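Local structure of GH18 chiitnase (Pseudoalteromonas aurantia, 6K7Z) at residues A[96-99]-A[100-104]; A[198-201]-A[202-206]; A[48-51]-A[52-55]; A[14-17]-A[18-21]. The protein probably hydrolyses internal beta-1,4-glycosidic bonds of chitin, acting as an endochitinase of glycoside hydrolase family 18. All blocks are in the same frame, centred on the assembly; numbering follows the deposited sequence.

Interaction 1: residues A[96-99]-A[100-104]; sequences LADS and LASFV
Ser-102 holds the carbonyl oxygen of Asp-98 with two donors, its backbone N and its hydroxyl. Both Ser-102 N and Ser-102 OG lie 2.9 Å from Asp-98 O, but they arrive from opposite faces of the carbonyl plane. The hydroxyl can reach back because OG sits beside the serine's own backbone N (chi1 -67°), which folds it onto the preceding turn. The Asp-98 carboxylate lies nearby without bonding to it, OD1 3.9 Å from Ser-102 OG. Were the hydroxyl lost, as with an alanine here, Asp-98 O would probably keep only its hydrogen bond from the backbone amide. All this lies on helix 93-106, an outer helix of the TIM barrel, whose regular bonds include Ala-101 N to Ala-97 O at 2.8 Å. On the inward side Leu-96 and Leu-100 lie at an oblique angle to each other, with Leu-96 CG 4.2 Å from Leu-100 CD1. Branched leucines suit this side, since both also rest on Phe-76 of strand 71-77 and on Leu-41. The small Ala-97 and Ala-101 let helix 130-144 come close, through Glu-140 and Arg-144, while Leu-137 and Leu-141 of that helix meet Leu-96 and Leu-100.

Interaction 2: residues A[198-201]-A[202-206]; sequences PDQI and VSSYL
Gln-200 and Ser-204, one helical turn apart, face each other through their polar ends. The glutamine chain leaves with CG anti to the backbone N (chi1 -179°) and then bends at chi2, which swings the amide oxygen OE1 to 3.1 Å from Ser-204 OG. That bond is weak, and the same hydroxyl lies 3.2 Å from Gln-200 O; its single proton has several acceptors in reach, Glu-162 OE2 weakly among them, leaving its destination unsettled. The firmer partner of Ser-204 OG is the indole NE1 of Trp-194, which also touches the glutamine side chain; a small hydroxyl suits a buried place where several polar groups meet. Ser-203 is turned differently. Its OG stands between its own backbone N and carbonyl carbon (chi1 60°), where it comes 3.2 Å from Gln-200 O, a weak and unsettled bond, and 3.3 Å from Asp-199 O. The main chain supplies a stronger donor, Ser-204 N, 3.0 Å from Gln-200 O.

The other side chains point another way. Val-202 lays its CG2 branch 3.3 Å from Pro-198 O, the acceptor of its own amide. Pro-198 suits the first turn of a helix, where no backbone N-H is needed, and its ring packs on Val-244. Tyr-205 sends its ring away from the preceding turn, past Ile-248, until its hydroxyl reaches Val-219 O and Gly-255 N. Helix 198-209 is thus tied to strand 219-224, with which it and strand 183-187 form a beta-alpha-beta unit, the repeat of the TIM barrel.

Interaction 3: residues A[48-51]-A[52-55]; sequences AATE and SSFT
Ala-49 and Thr-50 both face Ser-53 across a tight reversal, a classic beta bulge beside the type I turn that runs from Thr-50 to Ser-53. Ser-53 O takes the amide of Ala-49 at 2.8 Å, measured to Ala-49 N, while the two bonds that pair Thr-50 with Ser-53 through the main chain are long and weak.

Side chains add firmer bonds. Thr-50 OG1 stands between its own backbone N and carbonyl carbon (chi1 67°), and from there it does two things. It accepts Ser-52 N at 3.1 Å, closing an ST turn, and it shares a hydrogen bond of 2.9 Å with Ser-53 OG in which either hydroxyl could be the donor. Short hydroxyl side chains suit such a turn because they can reach a nearby amide or one another. On the other side of the hairpin Phe-54 turns away from Ala-48 and is buried against Leu-43 and against Ile-59 and Ile-62 of helix 56-67. Thr-55 occupies the N-cap position of that helix, and its OG1 is bonded to Thr-58 OG1. With the hydroxyl so engaged, the methyl branch faces the bulge: Thr-55 CG2 rests 3.8 Å from Ala-49 CB and 3.4 Å from Ala-49 N.

Interaction 4: residues A[14-17]-A[18-21]; sequences PLIN and ASEL
Ile-16 O is gripped twice by Ser-19, through the hydroxyl and the backbone amide. Ser-19 OG comes to 2.7 Å of Ile-16 O and lies nearly along the C=O axis, whereas Ser-19 N, 3.0 Å from the same oxygen, sits well above the carbonyl plane. The hydroxyl gets there from the crowded position between its own N and carbonyl carbon (chi1 73°), and serine, with one small polar group, is well suited to it. With an alanine here, Ile-16 O is likely to keep just the bent hydrogen bond from the backbone amide, losing its shorter hydroxyl partner. Similar three-residue steps flank it: Ala-18 N donates to Leu-15 O at 3.0 Å and Glu-20 N to Asn-17 O at 3.2 Å. Leu-21 then folds back over the turn, its CD1 3.5 Å from Asn-17 O.

Beyond the turn, Leu-15 packs on Ala-61 and Met-65 of helix 56-67, and Ile-16 and Ser-19 both touch Val-64. The small Ala-18 fits against Phe-262, and its carbonyl oxygen takes a bond from Gln-70 NE2. Successive N-H donors to the carbonyl three residues back are the mark of 3-10-like turns, and these lie in the connection from strand 3-8 to its parallel neighbour 25-33, on the outside of the TIM barrel.

How the interactions relate
All four contacts lie on the outer layer of the TIM barrel, with centres 17 to 21 Å from the centre of the chain. Interactions 1 and 3 are neighbours: their centres are 16 Å apart, and Phe-103 CZ packs 3.7 Å from Phe-54 CZ. Interactions 3 and 4 do not touch, with nearest atoms about 7 Å apart, yet helix 56-67 bridges them, receiving Phe-54 from one and Leu-15 from the other. Interaction 2 stands across the barrel, its centre 35 Å from that of interaction 1. Helix 93-106 of interaction 1 leads into strand 111-115, which the DxxDxDxE signature of family 18 overlaps and outruns, so the active site probably opens at that strand's C-terminal end.

Interaction 1: residues A[96-99]-A[100-104]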
loop_
_atom_site.group_PDB
_atom_site.type_symbol
_atom_site.label_atom_id
_atom_site.label_comp_id
_atom_site.label_asym_id
_atom_site.label_seq_id
_atom_site.Cartn_x
_atom_site.Cartn_y
_atom_site.Cartn_z
ATOM N N LEU A 96 -18.969 -0.020 -4.020
ATOM C CA LEU A 96 -17.549 0.232 -4.227
ATOM C C LEU A 96 -16.785 -1.079 -4.370
ATOM O O LEU A 96 -15.992 -1.255 -5.307
ATOM C CB LEU A 96 -16.999 1.063 -3.066
ATOM C CG LEU A 96 -15.494 1.340 -3.080
ATOM C CD1 LEU A 96 -15.109 2.121 -4.325
ATOM C CD2 LEU A 96 -15.057 2.088 -1.827
ATOM N N ALA A 97 -17.044 -2.029 -3.465
ATOM C CA ALA A 97 -16.359 -3.318 -3.530
ATOM C C ALA A 97 -16.585 -3.997 -4.870
ATOM O O ALA A 97 -15.651 -4.557 -5.458
ATOM C CB ALA A 97 -16.827 -4.222 -2.394
ATOM N N ASP A 98 -17.822 -3.952 -5.375
ATOM C CA ASP A 98 -18.117 -4.607 -6.643
ATOM C C ASP A 98 -17.370 -3.944 -7.787
ATOM O O ASP A 98 -16.838 -4.630 -8.669
ATOM C CB ASP A 98 -19.620 -4.589 -6.917
ATOM C CG ASP A 98 -19.950 -5.038 -8.328
ATOM O OD1 ASP A 98 -19.921 -6.262 -8.583
ATOM O OD2 ASP A 98 -20.214 -4.166 -9.189
ATOM N N SER A 99 -17.312 -2.611 -7.789
ATOM C CA SER A 99 -16.539 -1.911 -8.814
ATOM C C SER A 99 -15.062 -2.286 -8.752
ATOM O O SER A 99 -14.424 -2.527 -9.786
ATOM C CB SER A 99 -16.716 -0.404 -8.659
ATOM O OG SER A 99 -18.080 -0.040 -8.789
ATOM N N LEU A 100 -14.490 -2.324 -7.547
ATOM C CA LEU A 100 -13.077 -2.672 -7.414
ATOM C C LEU A 100 -12.820 -4.117 -7.839
ATOM O O LEU A 100 -11.876 -4.401 -8.593
ATOM C CB LEU A 100 -12.614 -2.448 -5.973
ATOM C CG LEU A 100 -12.423 -1.010 -5.477
ATOM C CD1 LEU A 100 -12.137 -1.015 -3.987
ATOM C CD2 LEU A 100 -11.291 -0.315 -6.210
ATOM N N ALA A 101 -13.636 -5.049 -7.336
ATOM C CA ALA A 101 -13.473 -6.455 -7.694
ATOM C C ALA A 101 -13.595 -6.655 -9.196
ATOM O O ALA A 101 -12.806 -7.395 -9.797
ATOM C CB ALA A 101 -14.502 -7.315 -6.952
ATOM N N SER A 102 -14.566 -5.992 -9.823
ATOM C CA SER A 102 -14.693 -6.075 -11.273
ATOM C C SER A 102 -13.446 -5.547 -11.966
ATOM O O SER A 102 -12.943 -6.167 -12.911
ATOM C CB SER A 102 -15.935 -5.316 -11.733
ATOM O OG SER A 102 -17.098 -5.969 -11.266
ATOM N N PHE A 103 -12.917 -4.410 -11.503
ATOM C CA PHE A 103 -11.709 -3.885 -12.129
ATOM C C PHE A 103 -10.568 -4.884 -12.030
ATOM O O PHE A 103 -9.837 -5.098 -13.004
ATOM C CB PHE A 103 -11.294 -2.561 -11.497
ATOM C CG PHE A 103 -10.127 -1.916 -12.192
ATOM C CD1 PHE A 103 -8.819 -2.221 -11.821
ATOM C CD2 PHE A 103 -10.334 -1.011 -13.217
ATOM C CE1 PHE A 103 -7.730 -1.638 -12.482
ATOM C CE2 PHE A 103 -9.261 -0.420 -13.869
ATOM C CZ PHE A 103 -7.955 -0.740 -13.498
ATOM N N VAL A 104 -10.411 -5.517 -10.868
ATOM C CA VAL A 104 -9.358 -6.517 -10.693
ATOM C C VAL A 104 -9.558 -7.683 -11.657
ATOM O O VAL A 104 -8.614 -8.141 -12.315
ATOM C CB VAL A 104 -9.317 -6.996 -9.231
ATOM C CG1 VAL A 104 -8.438 -8.237 -9.091
ATOM C CG2 VAL A 104 -8.818 -5.879 -8.348
#

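Interaction 2: residues A[198-201]-A[202-206]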
loop_
_atom_site.group_PDB
_atom_site.type_symbol
_atom_site.label_atom_id
_atom_site.label_comp_id
_atom_site.label_asym_id
_atom_site.label_seq_id
_atom_site.Cartn_x
_atom_site.Cartn_y
_atom_site.Cartn_z
ATOM N N PRO A 198 15.321 5.929 12.665
ATOM C CA PRO A 198 15.300 4.454 12.672
ATOM C C PRO A 198 14.875 3.841 13.991
ATOM O O PRO A 198 14.125 2.858 13.996
ATOM C CB PRO A 198 16.755 4.080 12.342
ATOM C CG PRO A 198 17.339 5.276 11.699
ATOM C CD PRO A 198 16.639 6.468 12.274
ATOM N N ASP A 199 15.362 4.372 15.114
ATOM C CA ASP A 199 14.981 3.814 16.407
ATOM C C ASP A 199 13.469 3.837 16.588
ATOM O O ASP A 199 12.867 2.851 17.036
ATOM C CB ASP A 199 15.667 4.589 17.533
ATOM C CG ASP A 199 17.156 4.670 17.346
ATOM O OD1 ASP A 199 17.694 3.812 16.613
ATOM O OD2 ASP A 199 17.790 5.588 17.922
ATOM N N GLN A 200 12.838 4.948 16.229
ATOM C CA GLN A 200 11.387 5.027 16.352
ATOM C C GLN A 200 10.699 4.094 15.356
ATOM O O GLN A 200 9.664 3.493 15.667
ATOM C CB GLN A 200 10.937 6.475 16.161
ATOM C CG GLN A 200 9.444 6.681 16.292
ATOM C CD GLN A 200 8.954 6.428 17.701
ATOM O OE1 GLN A 200 8.257 5.439 17.967
ATOM N NE2 GLN A 200 9.326 7.313 18.620
ATOM N N ILE A 201 11.261 3.949 14.154
ATOM C CA ILE A 201 10.641 3.068 13.166
ATOM C C ILE A 201 10.679 1.623 13.648
ATOM O O ILE A 201 9.696 0.876 13.513
ATOM C CB ILE A 201 11.337 3.232 11.799
ATOM C CG1 ILE A 201 11.063 4.622 11.223
ATOM C CG2 ILE A 201 10.903 2.128 10.838
ATOM C CD1 ILE A 201 12.045 5.025 10.121
ATOM N N VAL A 202 11.808 1.211 14.232
ATOM C CA VAL A 202 11.963 -0.168 14.691
ATOM C C VAL A 202 11.003 -0.478 15.835
ATOM O O VAL A 202 10.314 -1.504 15.827
ATOM C CB VAL A 202 13.422 -0.430 15.100
ATOM C CG1 VAL A 202 13.532 -1.765 15.827
ATOM C CG2 VAL A 202 14.327 -0.409 13.851
ATOM N N SER A 203 10.978 0.371 16.861
ATOM C CA SER A 203 10.108 0.078 17.998
ATOM C C SER A 203 8.649 0.054 17.564
ATOM O O SER A 203 7.893 -0.845 17.951
ATOM C CB SER A 203 10.326 1.092 19.120
ATOM O OG SER A 203 10.046 2.406 18.682
ATOM N N SER A 204 8.248 1.015 16.730
ATOM C CA SER A 204 6.874 1.033 16.240
ATOM C C SER A 204 6.573 -0.191 15.388
ATOM O O SER A 204 5.519 -0.817 15.554
ATOM C CB SER A 204 6.604 2.320 15.460
ATOM O OG SER A 204 6.579 3.445 16.326
ATOM N N TYR A 205 7.479 -0.551 14.467
ATOM C CA TYR A 205 7.284 -1.765 13.676
ATOM C C TYR A 205 7.007 -2.973 14.573
ATOM O O TYR A 205 6.065 -3.738 14.337
ATOM C CB TYR A 205 8.500 -2.039 12.780
ATOM C CG TYR A 205 8.300 -3.292 11.970
ATOM C CD1 TYR A 205 7.608 -3.253 10.764
ATOM C CD2 TYR A 205 8.740 -4.525 12.436
ATOM C CE1 TYR A 205 7.394 -4.402 10.024
ATOM C CE2 TYR A 205 8.516 -5.682 11.711
ATOM C CZ TYR A 205 7.838 -5.614 10.508
ATOM O OH TYR A 205 7.605 -6.753 9.789
ATOM N N LEU A 206 7.824 -3.163 15.609
ATOM C CA LEU A 206 7.624 -4.316 16.481
ATOM C C LEU A 206 6.259 -4.258 17.165
ATOM O O LEU A 206 5.550 -5.269 17.240
ATOM C CB LEU A 206 8.748 -4.382 17.512
ATOM C CG LEU A 206 10.143 -4.618 16.935
ATOM C CD1 LEU A 206 11.220 -4.441 18.024
ATOM C CD2 LEU A 206 10.222 -6.000 16.306
#

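Interaction 3: residues A[48-51]-A[52-55]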
loop_
_atom_site.group_PDB
_atom_site.type_symbol
_atom_site.label_atom_id
_atom_site.label_comp_id
_atom_site.label_asym_id
_atom_site.label_seq_id
_atom_site.Cartn_x
_atom_site.Cartn_y
_atom_site.Cartn_z
ATOM N N ALA A 48 -2.235 4.746 -17.182
ATOM C CA ALA A 48 -3.515 5.075 -17.811
ATOM C C ALA A 48 -3.338 5.545 -19.252
ATOM O O ALA A 48 -2.675 6.556 -19.510
ATOM C CB ALA A 48 -4.245 6.147 -17.007
ATOM N N ALA A 49 -3.955 4.821 -20.186
ATOM C CA ALA A 49 -4.150 5.355 -21.536
ATOM C C ALA A 49 -5.308 6.342 -21.563
ATOM O O ALA A 49 -5.258 7.357 -22.271
ATOM C CB ALA A 49 -4.402 4.218 -22.520
ATOM N N THR A 50 -6.365 6.031 -20.815
ATOM C CA THR A 50 -7.459 6.936 -20.517
ATOM C C THR A 50 -7.849 6.733 -19.064
ATOM O O THR A 50 -7.271 5.904 -18.358
ATOM C CB THR A 50 -8.683 6.660 -21.379
ATOM O OG1 THR A 50 -9.200 5.378 -21.005
ATOM C CG2 THR A 50 -8.321 6.658 -22.860
ATOM N N GLU A 51 -8.890 7.440 -18.633
ATOM C CA GLU A 51 -9.385 7.263 -17.270
ATOM C C GLU A 51 -9.893 5.853 -17.002
ATOM O O GLU A 51 -10.019 5.461 -15.839
ATOM C CB GLU A 51 -10.506 8.262 -16.989
ATOM C CG GLU A 51 -10.035 9.648 -16.628
ATOM C CD GLU A 51 -11.192 10.530 -16.210
ATOM O OE1 GLU A 51 -12.327 10.253 -16.652
ATOM O OE2 GLU A 51 -10.968 11.471 -15.420
ATOM N N SER A 52 -10.203 5.077 -18.035
ATOM C CA SER A 52 -10.795 3.766 -17.820
ATOM C C SER A 52 -9.952 2.620 -18.367
ATOM O O SER A 52 -10.409 1.472 -18.338
ATOM C CB SER A 52 -12.203 3.719 -18.423
ATOM O OG SER A 52 -12.183 4.101 -19.783
ATOM N N SER A 53 -8.732 2.875 -18.848
ATOM C CA SER A 53 -8.001 1.799 -19.506
ATOM C C SER A 53 -6.503 1.930 -19.292
ATOM O O SER A 53 -5.962 3.041 -19.260
ATOM C CB SER A 53 -8.290 1.763 -21.012
ATOM O OG SER A 53 -7.779 2.922 -21.647
ATOM N N PHE A 54 -5.847 0.776 -19.172
ATOM C CA PHE A 54 -4.393 0.679 -19.135
ATOM C C PHE A 54 -3.798 0.872 -20.526
ATOM O O PHE A 54 -4.400 0.500 -21.538
ATOM C CB PHE A 54 -3.959 -0.698 -18.627
ATOM C CG PHE A 54 -4.148 -0.911 -17.147
ATOM C CD1 PHE A 54 -4.101 0.143 -16.251
ATOM C CD2 PHE A 54 -4.326 -2.193 -16.654
ATOM C CE1 PHE A 54 -4.257 -0.084 -14.895
ATOM C CE2 PHE A 54 -4.457 -2.426 -15.302
ATOM C CZ PHE A 54 -4.433 -1.369 -14.420
ATOM N N THR A 55 -2.587 1.422 -20.571
ATOM C CA THR A 55 -1.874 1.464 -21.842
ATOM C C THR A 55 -1.520 0.056 -22.309
ATOM O O THR A 55 -1.492 -0.903 -21.533
ATOM C CB THR A 55 -0.596 2.291 -21.734
ATOM O OG1 THR A 55 0.348 1.611 -20.892
ATOM C CG2 THR A 55 -0.900 3.660 -21.185
#

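Interaction 4: residues A[14-17]-A[18-21]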
loop_
_atom_site.group_PDB
_atom_site.type_symbol
_atom_site.label_atom_id
_atom_site.label_comp_id
_atom_site.label_asym_id
_atom_site.label_seq_id
_atom_site.Cartn_x
_atom_site.Cartn_y
_atom_site.Cartn_z
ATOM N N PRO A 14 10.443 2.109 -17.559
ATOM C CA PRO A 14 9.407 1.228 -18.126
ATOM C C PRO A 14 8.959 0.165 -17.131
ATOM O O PRO A 14 9.769 -0.430 -16.421
ATOM C CB PRO A 14 10.104 0.596 -19.335
ATOM C CG PRO A 14 11.163 1.581 -19.722
ATOM C CD PRO A 14 11.619 2.232 -18.442
ATOM N N LEU A 15 7.649 -0.090 -17.099
ATOM C CA LEU A 15 7.132 -0.985 -16.069
ATOM C C LEU A 15 7.686 -2.392 -16.213
ATOM O O LEU A 15 7.917 -3.079 -15.212
ATOM C CB LEU A 15 5.613 -1.019 -16.110
ATOM C CG LEU A 15 4.903 -1.939 -15.119
ATOM C CD1 LEU A 15 5.158 -1.513 -13.692
ATOM C CD2 LEU A 15 3.394 -1.910 -15.427
ATOM N N ILE A 16 7.918 -2.842 -17.444
ATOM C CA ILE A 16 8.391 -4.200 -17.629
ATOM C C ILE A 16 9.746 -4.436 -16.968
ATOM O O ILE A 16 10.085 -5.586 -16.680
ATOM C CB ILE A 16 8.432 -4.533 -19.132
ATOM C CG1 ILE A 16 8.481 -6.054 -19.343
ATOM C CG2 ILE A 16 9.577 -3.798 -19.803
ATOM C CD1 ILE A 16 7.896 -6.493 -20.640
ATOM N N ASN A 17 10.526 -3.375 -16.705
ATOM C CA ASN A 17 11.800 -3.550 -15.999
ATOM C C ASN A 17 11.613 -4.251 -14.662
ATOM O O ASN A 17 12.532 -4.935 -14.189
ATOM C CB ASN A 17 12.506 -2.201 -15.775
ATOM C CG ASN A 17 13.174 -1.663 -17.045
ATOM O OD1 ASN A 17 12.773 -2.000 -18.157
ATOM N ND2 ASN A 17 14.180 -0.812 -16.878
ATOM N N ALA A 18 10.448 -4.088 -14.031
ATOM C CA ALA A 18 10.230 -4.696 -12.725
ATOM C C ALA A 18 10.222 -6.216 -12.804
ATOM O O ALA A 18 10.565 -6.879 -11.823
ATOM C CB ALA A 18 8.922 -4.191 -12.113
ATOM N N SER A 19 9.852 -6.782 -13.961
ATOM C CA SER A 19 9.813 -8.233 -14.122
ATOM C C SER A 19 11.184 -8.884 -13.969
ATOM O O SER A 19 11.255 -10.089 -13.711
ATOM C CB SER A 19 9.232 -8.599 -15.492
ATOM O OG SER A 19 10.181 -8.309 -16.505
ATOM N N GLU A 20 12.271 -8.127 -14.127
ATOM C CA GLU A 20 13.612 -8.679 -13.998
ATOM C C GLU A 20 14.289 -8.270 -12.698
ATOM O O GLU A 20 15.496 -8.467 -12.550
ATOM C CB GLU A 20 14.472 -8.270 -15.195
ATOM C CG GLU A 20 13.788 -8.498 -16.540
ATOM C CD GLU A 20 13.594 -9.965 -16.902
ATOM O OE1 GLU A 20 13.992 -10.855 -16.124
ATOM O OE2 GLU A 20 13.023 -10.224 -17.989
ATOM N N LEU A 21 13.544 -7.712 -11.758
ATOM C CA LEU A 21 14.078 -7.243 -10.495
ATOM C C LEU A 21 13.477 -8.045 -9.349
ATOM O O LEU A 21 12.456 -8.720 -9.524
ATOM C CB LEU A 21 13.786 -5.744 -10.329
ATOM C CG LEU A 21 14.670 -4.951 -11.290
ATOM C CD1 LEU A 21 14.166 -3.517 -11.391
ATOM C CD2 LEU A 21 16.121 -4.989 -10.818
#